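Local coordinates for ferric enterobactin receptor PIRA (Pseudomonas aeruginosa, PDB 5FP2), which probably takes up iron-loaded siderophores such as ferric enterobactin across the outer membrane, as a TonB-dependent receptor, at residues S344-N358 / T370-S384. Residues are numbered along the deposited sequence; the frame is centred on the assembly and turned at random.
Sequences SASKLENYRLSGELN and TVGAEWNKETLNDPS
Leu353 and Trp375 face each other as a hydrogen-bonded antiparallel pair, their backbones joined by Leu353 N to Trp375 O at 2.7 Å and by the return bond from Trp375 N to Leu353 O. The indole, with CG anti to its own backbone N (chi1 174°), reaches across to the neighbouring strand: CE3 meets Leu353 CD1 at 4.0 Å and CZ3 meets Tyr351 CB at 3.9 Å, both obliquely to the ring. Tyr351 runs alongside Lys377, and on this same face Thr379 OG1 gives Glu349 O a second hydrogen bond besides that from Thr379 N. Twelve backbone hydrogen bonds, from Lys347–Asn381 to Leu357–Val371, link 344-358 and 370-384, parts of a beta hairpin in the 22-stranded barrel typical of TonB-dependent receptors. The other face, bearing Arg352, Asn376 and Glu356, looks into the barrel, toward the plug. Here Arg352 and Asn376 point the same way, and Arg352 NE donates to Asn376 OD1 at 3.3 Å, with guanidinium and amide planes nearly perpendicular (87°). Asn350 OD1 lies over one guanidinium face, offset toward its rim. Further along, the Thr370 methyl lies beside the Glu356 carboxylate, the two side chains crossing at a slant. Asp318 on the preceding strand pairs with Arg352 NH1, while Glu356 OE2 is held by Tyr417 and a salt bridge to Arg144, joining barrel wall to plug.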
ATOM      1  N   SER A 344     -13.561 -19.403 -21.571  1.00175.29           N
ATOM      2  CA  SER A 344     -14.401 -18.352 -21.007  1.00172.42           C
ATOM      3  C   SER A 344     -13.553 -17.197 -20.489  1.00166.80           C
ATOM      4  O   SER A 344     -12.539 -17.414 -19.833  1.00165.26           O
ATOM      5  CB  SER A 344     -15.258 -18.910 -19.872  1.00174.29           C
ATOM      6  OG  SER A 344     -16.402 -19.576 -20.380  1.00179.09           O
ATOM      7  N   ALA A 345     -14.013 -15.975 -20.745  1.00164.06           N
ATOM      8  CA  ALA A 345     -13.263 -14.754 -20.437  1.00159.07           C
ATOM      9  C   ALA A 345     -14.138 -13.822 -19.605  1.00156.83           C
ATOM     10  O   ALA A 345     -15.349 -14.019 -19.519  1.00159.08           O
ATOM     11  CB  ALA A 345     -12.838 -14.065 -21.724  1.00158.06           C
ATOM     12  N   SER A 346     -13.534 -12.818 -18.978  1.00152.65           N
ATOM     13  CA  SER A 346     -14.302 -11.841 -18.211  1.00150.49           C
ATOM     14  C   SER A 346     -13.598 -10.496 -18.214  1.00146.32           C
ATOM     15  O   SER A 346     -12.376 -10.442 -18.134  1.00144.55           O
ATOM     16  CB  SER A 346     -14.482 -12.331 -16.780  1.00150.64           C
ATOM     17  OG  SER A 346     -13.228 -12.680 -16.230  1.00149.37           O
ATOM     18  N   LYS A 347     -14.361  -9.419 -18.371  1.00145.09           N
ATOM     19  CA  LYS A 347     -13.782  -8.086 -18.478  1.00141.62           C
ATOM     20  C   LYS A 347     -14.368  -7.176 -17.421  1.00139.63           C
ATOM     21  O   LYS A 347     -15.573  -7.183 -17.182  1.00141.04           O
ATOM     22  CB  LYS A 347     -14.027  -7.480 -19.861  1.00142.14           C
ATOM     23  CG  LYS A 347     -13.534  -6.043 -20.030  1.00139.00           C
ATOM     24  CD  LYS A 347     -13.648  -5.571 -21.477  1.00139.93           C
ATOM     25  CE  LYS A 347     -12.551  -4.583 -21.865  1.00137.35           C
ATOM     26  NZ  LYS A 347     -12.180  -4.659 -23.316  1.00138.77           N
ATOM     27  N   LEU A 348     -13.503  -6.355 -16.840  1.00136.52           N
ATOM     28  CA  LEU A 348     -13.859  -5.461 -15.747  1.00134.55           C
ATOM     29  C   LEU A 348     -13.342  -4.083 -16.130  1.00132.03           C
ATOM     30  O   LEU A 348     -12.226  -3.965 -16.637  1.00131.00           O
ATOM     31  CB  LEU A 348     -13.190  -5.909 -14.439  1.00133.61           C
ATOM     32  CG  LEU A 348     -13.413  -5.003 -13.212  1.00131.63           C
ATOM     33  CD1 LEU A 348     -14.845  -5.049 -12.696  1.00133.08           C
ATOM     34  CD2 LEU A 348     -12.453  -5.335 -12.077  1.00130.57           C
ATOM     35  N   GLU A 349     -14.114  -3.040 -15.840  1.00131.20           N
ATOM     36  CA  GLU A 349     -13.680  -1.678 -16.140  1.00129.15           C
ATOM     37  C   GLU A 349     -14.118  -0.634 -15.134  1.00127.71           C
ATOM     38  O   GLU A 349     -15.307  -0.526 -14.826  1.00128.75           O
ATOM     39  CB  GLU A 349     -14.238  -1.265 -17.482  1.00130.37           C
ATOM     40  CG  GLU A 349     -14.446  -2.453 -18.388  1.00132.93           C
ATOM     41  CD  GLU A 349     -14.838  -2.029 -19.753  1.00134.21           C
ATOM     42  OE1 GLU A 349     -15.103  -0.822 -19.921  1.00133.23           O
ATOM     43  OE2 GLU A 349     -14.854  -2.907 -20.630  1.00136.36           O
ATOM     44  N   ASN A 350     -13.188   0.256 -14.795  1.00125.57           N
ATOM     45  CA  ASN A 350     -13.453   1.343 -13.866  1.00124.30           C
ATOM     46  C   ASN A 350     -13.309   2.714 -14.479  1.00123.47           C
ATOM     47  O   ASN A 350     -12.258   3.049 -15.005  1.00122.57           O
ATOM     48  CB  ASN A 350     -12.502   1.260 -12.678  1.00122.85           C
ATOM     49  CG  ASN A 350     -12.972   0.269 -11.649  1.00123.72           C
ATOM     50  OD1 ASN A 350     -13.885   0.552 -10.863  1.00124.05           O
ATOM     51  ND2 ASN A 350     -12.435  -0.943 -11.724  1.00124.47           N
ATOM     52  N   TYR A 351     -14.295   3.561 -14.233  1.00123.79           N
ATOM     53  CA  TYR A 351     -14.142   4.974 -14.488  1.00123.07           C
ATOM     54  C   TYR A 351     -14.097   5.697 -13.150  1.00122.03           C
ATOM     55  O   TYR A 351     -14.880   5.388 -12.273  1.00122.48           O
ATOM     56  CB  TYR A 351     -15.310   5.471 -15.356  1.00124.64           C
ATOM     57  CG  TYR A 351     -15.585   4.581 -16.556  1.00126.22           C
ATOM     58  CD1 TYR A 351     -16.249   3.364 -16.413  1.00127.60           C
ATOM     59  CD2 TYR A 351     -15.115   4.920 -17.809  1.00126.55           C
ATOM     60  CE1 TYR A 351     -16.456   2.526 -17.493  1.00129.36           C
ATOM     61  CE2 TYR A 351     -15.319   4.090 -18.891  1.00128.19           C
ATOM     62  CZ  TYR A 351     -15.976   2.891 -18.723  1.00129.61           C
ATOM     63  OH  TYR A 351     -16.210   2.091 -19.821  1.00131.63           O
ATOM     64  N   ARG A 352     -13.175   6.643 -12.996  1.00120.87           N
ATOM     65  CA  ARG A 352     -13.086   7.450 -11.790  1.00120.18           C
ATOM     66  C   ARG A 352     -12.889   8.944 -12.097  1.00120.15           C
ATOM     67  O   ARG A 352     -12.083   9.313 -12.955  1.00119.91           O
ATOM     68  CB  ARG A 352     -11.923   6.946 -10.927  1.00119.04           C
ATOM     69  CG  ARG A 352     -12.269   5.818  -9.958  1.00119.26           C
ATOM     70  CD  ARG A 352     -11.144   4.790  -9.842  1.00118.72           C
ATOM     71  NE  ARG A 352     -11.523   3.627  -9.021  1.00119.34           N
ATOM     72  CZ  ARG A 352     -10.989   2.407  -9.130  1.00119.66           C
ATOM     73  NH1 ARG A 352     -10.085   2.151 -10.076  1.00119.36           N
ATOM     74  NH2 ARG A 352     -11.404   1.418  -8.340  1.00120.55           N
ATOM     75  N   LEU A 353     -13.589   9.794 -11.343  1.00120.57           N
ATOM     76  CA  LEU A 353     -13.280  11.219 -11.263  1.00120.70           C
ATOM     77  C   LEU A 353     -13.090  11.666  -9.814  1.00120.38           C
ATOM     78  O   LEU A 353     -13.636  11.065  -8.895  1.00120.38           O
ATOM     79  CB  LEU A 353     -14.405  12.027 -11.899  1.00122.15           C
ATOM     80  CG  LEU A 353     -14.566  11.880 -13.414  1.00122.87           C
ATOM     81  CD1 LEU A 353     -15.914  12.425 -13.849  1.00124.57           C
ATOM     82  CD2 LEU A 353     -13.438  12.587 -14.147  1.00122.62           C
ATOM     83  N   SER A 354     -12.278  12.693  -9.597  1.00120.32           N
ATOM     84  CA  SER A 354     -11.813  13.020  -8.243  1.00120.10           C
ATOM     85  C   SER A 354     -11.426  14.487  -8.156  1.00120.95           C
ATOM     86  O   SER A 354     -10.769  15.019  -9.044  1.00121.12           O
ATOM     87  CB  SER A 354     -10.606  12.154  -7.859  1.00118.93           C
ATOM     88  OG  SER A 354     -10.818  10.798  -8.215  1.00118.41           O
ATOM     89  N   GLY A 355     -11.833  15.137  -7.077  1.00121.73           N
ATOM     90  CA  GLY A 355     -11.465  16.521  -6.831  1.00122.93           C
ATOM     91  C   GLY A 355     -11.009  16.629  -5.396  1.00123.05           C
ATOM     92  O   GLY A 355     -11.579  15.986  -4.512  1.00122.80           O
ATOM     93  N   GLU A 356      -9.908  17.335  -5.174  1.00123.54           N
ATOM     94  CA  GLU A 356      -9.489  17.647  -3.818  1.00124.21           C
ATOM     95  C   GLU A 356      -8.909  19.044  -3.714  1.00126.02           C
ATOM     96  O   GLU A 356      -8.021  19.422  -4.481  1.00126.17           O
ATOM     97  CB  GLU A 356      -8.463  16.650  -3.293  1.00122.98           C
ATOM     98  CG  GLU A 356      -7.976  17.040  -1.907  1.00124.01           C
ATOM     99  CD  GLU A 356      -7.427  15.875  -1.110  1.00123.03           C
ATOM    100  OE1 GLU A 356      -6.224  15.580  -1.265  1.00122.57           O
ATOM    101  OE2 GLU A 356      -8.184  15.272  -0.318  1.00122.94           O
ATOM    102  N   LEU A 357      -9.429  19.793  -2.747  1.00127.62           N
ATOM    103  CA  LEU A 357      -8.953  21.132  -2.442  1.00129.85           C
ATOM    104  C   LEU A 357      -8.288  21.091  -1.107  1.00130.45           C
ATOM    105  O   LEU A 357      -8.823  20.493  -0.197  1.00130.03           O
ATOM    106  CB  LEU A 357     -10.117  22.110  -2.331  1.00131.78           C
ATOM    107  CG  LEU A 357     -10.632  22.629  -3.662  1.00132.27           C
ATOM    108  CD1 LEU A 357     -12.011  23.244  -3.494  1.00133.83           C
ATOM    109  CD2 LEU A 357      -9.633  23.639  -4.198  1.00133.83           C
ATOM    110  N   ASN A 358      -7.184  21.812  -0.969  1.00131.82           N
ATOM    111  CA  ASN A 358      -6.621  22.097   0.334  1.00133.28           C
ATOM    112  C   ASN A 358      -6.491  23.599   0.553  1.00136.42           C
ATOM    113  O   ASN A 358      -5.707  24.261  -0.123  1.00137.46           O
ATOM    114  CB  ASN A 358      -5.267  21.408   0.470  1.00132.32           C
ATOM    115  CG  ASN A 358      -5.386  19.901   0.408  1.00129.64           C
ATOM    116  OD1 ASN A 358      -5.755  19.257   1.383  1.00129.32           O
ATOM    117  ND2 ASN A 358      -5.176  19.344  -0.761  1.00127.96           N
ATOM    118  N   THR A 370      -9.629  20.646   4.076  1.00133.68           N
ATOM    119  CA  THR A 370      -9.568  19.820   2.878  1.00131.28           C
ATOM    120  C   THR A 370     -10.980  19.410   2.488  1.00130.50           C
ATOM    121  O   THR A 370     -11.789  19.021   3.323  1.00130.76           O
ATOM    122  CB  THR A 370      -8.710  18.562   3.116  1.00129.55           C
ATOM    123  OG1 THR A 370      -7.340  18.937   3.321  1.00130.32           O
ATOM    124  CG2 THR A 370      -8.804  17.621   1.937  1.00127.30           C
ATOM    125  N   VAL A 371     -11.297  19.553   1.216  1.00129.84           N
ATOM    126  CA  VAL A 371     -12.608  19.169   0.733  1.00129.32           C
ATOM    127  C   VAL A 371     -12.385  18.319  -0.488  1.00127.39           C
ATOM    128  O   VAL A 371     -11.482  18.596  -1.265  1.00127.07           O
ATOM    129  CB  VAL A 371     -13.446  20.401   0.365  1.00131.22           C
ATOM    130  CG1 VAL A 371     -14.617  19.998  -0.513  1.00130.62           C
ATOM    131  CG2 VAL A 371     -13.933  21.081   1.639  1.00133.27           C
ATOM    132  N   GLY A 372     -13.154  17.248  -0.617  1.00126.29           N
ATOM    133  CA  GLY A 372     -12.927  16.297  -1.689  1.00124.64           C
ATOM    134  C   GLY A 372     -14.170  15.543  -2.116  1.00124.35           C
ATOM    135  O   GLY A 372     -15.033  15.233  -1.293  1.00124.88           O
ATOM    136  N   ALA A 373     -14.232  15.232  -3.413  1.00123.70           N
ATOM    137  CA  ALA A 373     -15.360  14.516  -4.013  1.00123.68           C
ATOM    138  C   ALA A 373     -14.873  13.437  -4.986  1.00122.42           C
ATOM    139  O   ALA A 373     -13.835  13.582  -5.631  1.00121.75           O
ATOM    140  CB  ALA A 373     -16.274  15.494  -4.732  1.00125.03           C
ATOM    141  N   GLU A 374     -15.623  12.344  -5.065  1.00122.34           N
ATOM    142  CA  GLU A 374     -15.245  11.208  -5.895  1.00121.49           C
ATOM    143  C   GLU A 374     -16.463  10.737  -6.673  1.00122.36           C
ATOM    144  O   GLU A 374     -17.561  10.643  -6.129  1.00123.32           O
ATOM    145  CB  GLU A 374     -14.754  10.046  -5.023  1.00120.83           C
ATOM    146  CG  GLU A 374     -13.578  10.373  -4.108  1.00120.23           C
ATOM    147  CD  GLU A 374     -12.824   9.132  -3.646  1.00119.55           C
ATOM    148  OE1 GLU A 374     -13.034   8.045  -4.238  1.00119.45           O
ATOM    149  OE2 GLU A 374     -12.042   9.241  -2.665  1.00119.40           O
ATOM    150  N   TRP A 375     -16.252  10.350  -7.917  1.00122.18           N
ATOM    151  CA  TRP A 375     -17.278   9.644  -8.660  1.00123.16           C
ATOM    152  C   TRP A 375     -16.631   8.464  -9.362  1.00122.61           C
ATOM    153  O   TRP A 375     -15.571   8.595  -9.971  1.00121.75           O
ATOM    154  CB  TRP A 375     -17.943  10.573  -9.692  1.00124.26           C
ATOM    155  CG  TRP A 375     -18.901   9.880 -10.594  1.00125.50           C
ATOM    156  CD1 TRP A 375     -20.241   9.736 -10.400  1.00127.01           C
ATOM    157  CD2 TRP A 375     -18.584   9.157 -11.784  1.00125.60           C
ATOM    158  NE1 TRP A 375     -20.791   9.004 -11.420  1.00128.14           N
ATOM    159  CE2 TRP A 375     -19.796   8.642 -12.291  1.00127.33           C
ATOM    160  CE3 TRP A 375     -17.405   8.949 -12.510  1.00124.61           C
ATOM    161  CZ2 TRP A 375     -19.867   7.944 -13.504  1.00128.20           C
ATOM    162  CZ3 TRP A 375     -17.474   8.250 -13.716  1.00125.37           C
ATOM    163  CH2 TRP A 375     -18.693   7.737 -14.184  1.00127.17           C
ATOM    164  N   ASN A 376     -17.350   7.354  -9.407  1.00123.46           N
ATOM    165  CA  ASN A 376     -16.731   6.056  -9.601  1.00123.16           C
ATOM    166  C   ASN A 376     -17.748   5.136 -10.256  1.00124.84           C
ATOM    167  O   ASN A 376     -18.845   4.948  -9.735  1.00126.04           O
ATOM    168  CB  ASN A 376     -16.316   5.491  -8.240  1.00122.60           C
ATOM    169  CG  ASN A 376     -15.062   4.630  -8.310  1.00121.73           C
ATOM    170  OD1 ASN A 376     -14.152   4.773  -7.480  1.00120.74           O
ATOM    171  ND2 ASN A 376     -15.070   3.639  -9.202  1.00122.42           N
ATOM    172  N   LYS A 377     -17.396   4.551 -11.390  1.00125.17           N
ATOM    173  CA  LYS A 377     -18.253   3.545 -11.985  1.00127.07           C
ATOM    174  C   LYS A 377     -17.426   2.299 -12.208  1.00127.06           C
ATOM    175  O   LYS A 377     -16.274   2.402 -12.602  1.00125.82           O
ATOM    176  CB  LYS A 377     -18.816   4.058 -13.311  1.00128.21           C
ATOM    177  CG  LYS A 377     -19.901   3.185 -13.923  1.00130.66           C
ATOM    178  CD  LYS A 377     -20.541   3.899 -15.102  1.00131.93           C
ATOM    179  CE  LYS A 377     -21.404   2.985 -15.962  1.00134.61           C
ATOM    180  NZ  LYS A 377     -21.937   3.669 -17.181  1.00136.03           N
ATOM    181  N   GLU A 378     -17.994   1.132 -11.922  1.00128.63           N
ATOM    182  CA  GLU A 378     -17.345  -0.125 -12.269  1.00129.25           C
ATOM    183  C   GLU A 378     -18.310  -1.047 -12.985  1.00131.98           C
ATOM    184  O   GLU A 378     -19.473  -1.158 -12.602  1.00133.51           O
ATOM    185  CB  GLU A 378     -16.816  -0.829 -11.041  1.00128.78           C
ATOM    186  CG  GLU A 378     -16.729   0.057  -9.814  1.00127.24           C
ATOM    187  CD  GLU A 378     -16.582  -0.764  -8.562  1.00127.57           C
ATOM    188  OE1 GLU A 378     -17.583  -1.414  -8.174  1.00129.42           O
ATOM    189  OE2 GLU A 378     -15.428  -0.860  -8.072  1.00126.29           O
ATOM    190  N   THR A 379     -17.833  -1.643 -14.073  1.00132.78           N
ATOM    191  CA  THR A 379     -18.646  -2.529 -14.883  1.00135.70           C
ATOM    192  C   THR A 379     -17.976  -3.892 -14.951  1.00136.82           C
ATOM    193  O   THR A 379     -16.760  -3.986 -15.056  1.00135.35           O
ATOM    194  CB  THR A 379     -18.759  -1.995 -16.307  1.00136.29           C
ATOM    195  OG1 THR A 379     -17.436  -1.815 -16.823  1.00134.60           O
ATOM    196  CG2 THR A 379     -19.490  -0.661 -16.334  1.00135.69           C
ATOM    197  N   LEU A 380     -18.787  -4.942 -14.947  1.00139.71           N
ATOM    198  CA  LEU A 380     -18.278  -6.297 -15.045  1.00141.44           C
ATOM    199  C   LEU A 380     -19.047  -7.095 -16.085  1.00145.03           C
ATOM    200  O   LEU A 380     -20.274  -7.202 -16.022  1.00147.18           O
ATOM    201  CB  LEU A 380     -18.390  -7.001 -13.698  1.00141.94           C
ATOM    202  CG  LEU A 380     -17.963  -8.468 -13.747  1.00144.30           C
ATOM    203  CD1 LEU A 380     -16.450  -8.565 -13.654  1.00142.27           C
ATOM    204  CD2 LEU A 380     -18.630  -9.271 -12.646  1.00146.30           C
ATOM    205  N   ASN A 381     -18.305  -7.711 -17.000  1.00145.94           N
ATOM    206  CA  ASN A 381     -18.885  -8.624 -17.957  1.00149.73           C
ATOM    207  C   ASN A 381     -18.216  -9.989 -17.878  1.00151.62           C
ATOM    208  O   ASN A 381     -17.005 -10.101 -18.039  1.00150.13           O
ATOM    209  CB  ASN A 381     -18.740  -8.050 -19.359  1.00149.78           C
ATOM    210  CG  ASN A 381     -19.422  -8.901 -20.407  1.00154.00           C
ATOM    211  OD1 ASN A 381     -20.391  -9.610 -20.125  1.00156.97           O
ATOM    212  ND2 ASN A 381     -18.911  -8.841 -21.623  1.00154.51           N
ATOM    213  N   ASP A 382     -19.019 -11.015 -17.609  1.00155.12           N
ATOM    214  CA  ASP A 382     -18.518 -12.366 -17.366  1.00157.46           C
ATOM    215  C   ASP A 382     -19.666 -13.346 -17.615  1.00162.32           C
ATOM    216  O   ASP A 382     -20.619 -13.401 -16.834  1.00163.38           O
ATOM    217  CB  ASP A 382     -18.009 -12.492 -15.918  1.00155.59           C
ATOM    218  CG  ASP A 382     -17.409 -13.859 -15.612  1.00158.02           C
ATOM    219  OD1 ASP A 382     -17.812 -14.857 -16.250  1.00162.06           O
ATOM    220  OD2 ASP A 382     -16.536 -13.927 -14.718  1.00156.12           O
ATOM    221  N   PRO A 383     -19.625 -14.056 -18.752  1.00165.47           N
ATOM    222  CA  PRO A 383     -20.688 -15.017 -19.039  1.00170.57           C
ATOM    223  C   PRO A 383     -20.498 -16.366 -18.351  1.00173.54           C
ATOM    224  O   PRO A 383     -20.934 -17.385 -18.885  1.00178.26           O
ATOM    225  CB  PRO A 383     -20.599 -15.208 -20.558  1.00172.85           C
ATOM    226  CG  PRO A 383     -19.859 -14.022 -21.063  1.00168.63           C
ATOM    227  CD  PRO A 383     -18.907 -13.651 -19.970  1.00164.47           C
ATOM    228  N   SER A 384     -19.802 -16.388 -17.218  1.00171.07           N
ATOM    229  CA  SER A 384     -19.934 -17.492 -16.271  1.00173.87           C
ATOM    230  C   SER A 384     -20.919 -17.104 -15.169  1.00173.40           C
ATOM    231  O   SER A 384     -20.576 -16.391 -14.228  1.00169.67           O
ATOM    232  CB  SER A 384     -18.571 -17.875 -15.689  1.00172.12           C
ATOM    233  OG  SER A 384     -17.751 -18.461 -16.684  1.00173.57           O
TER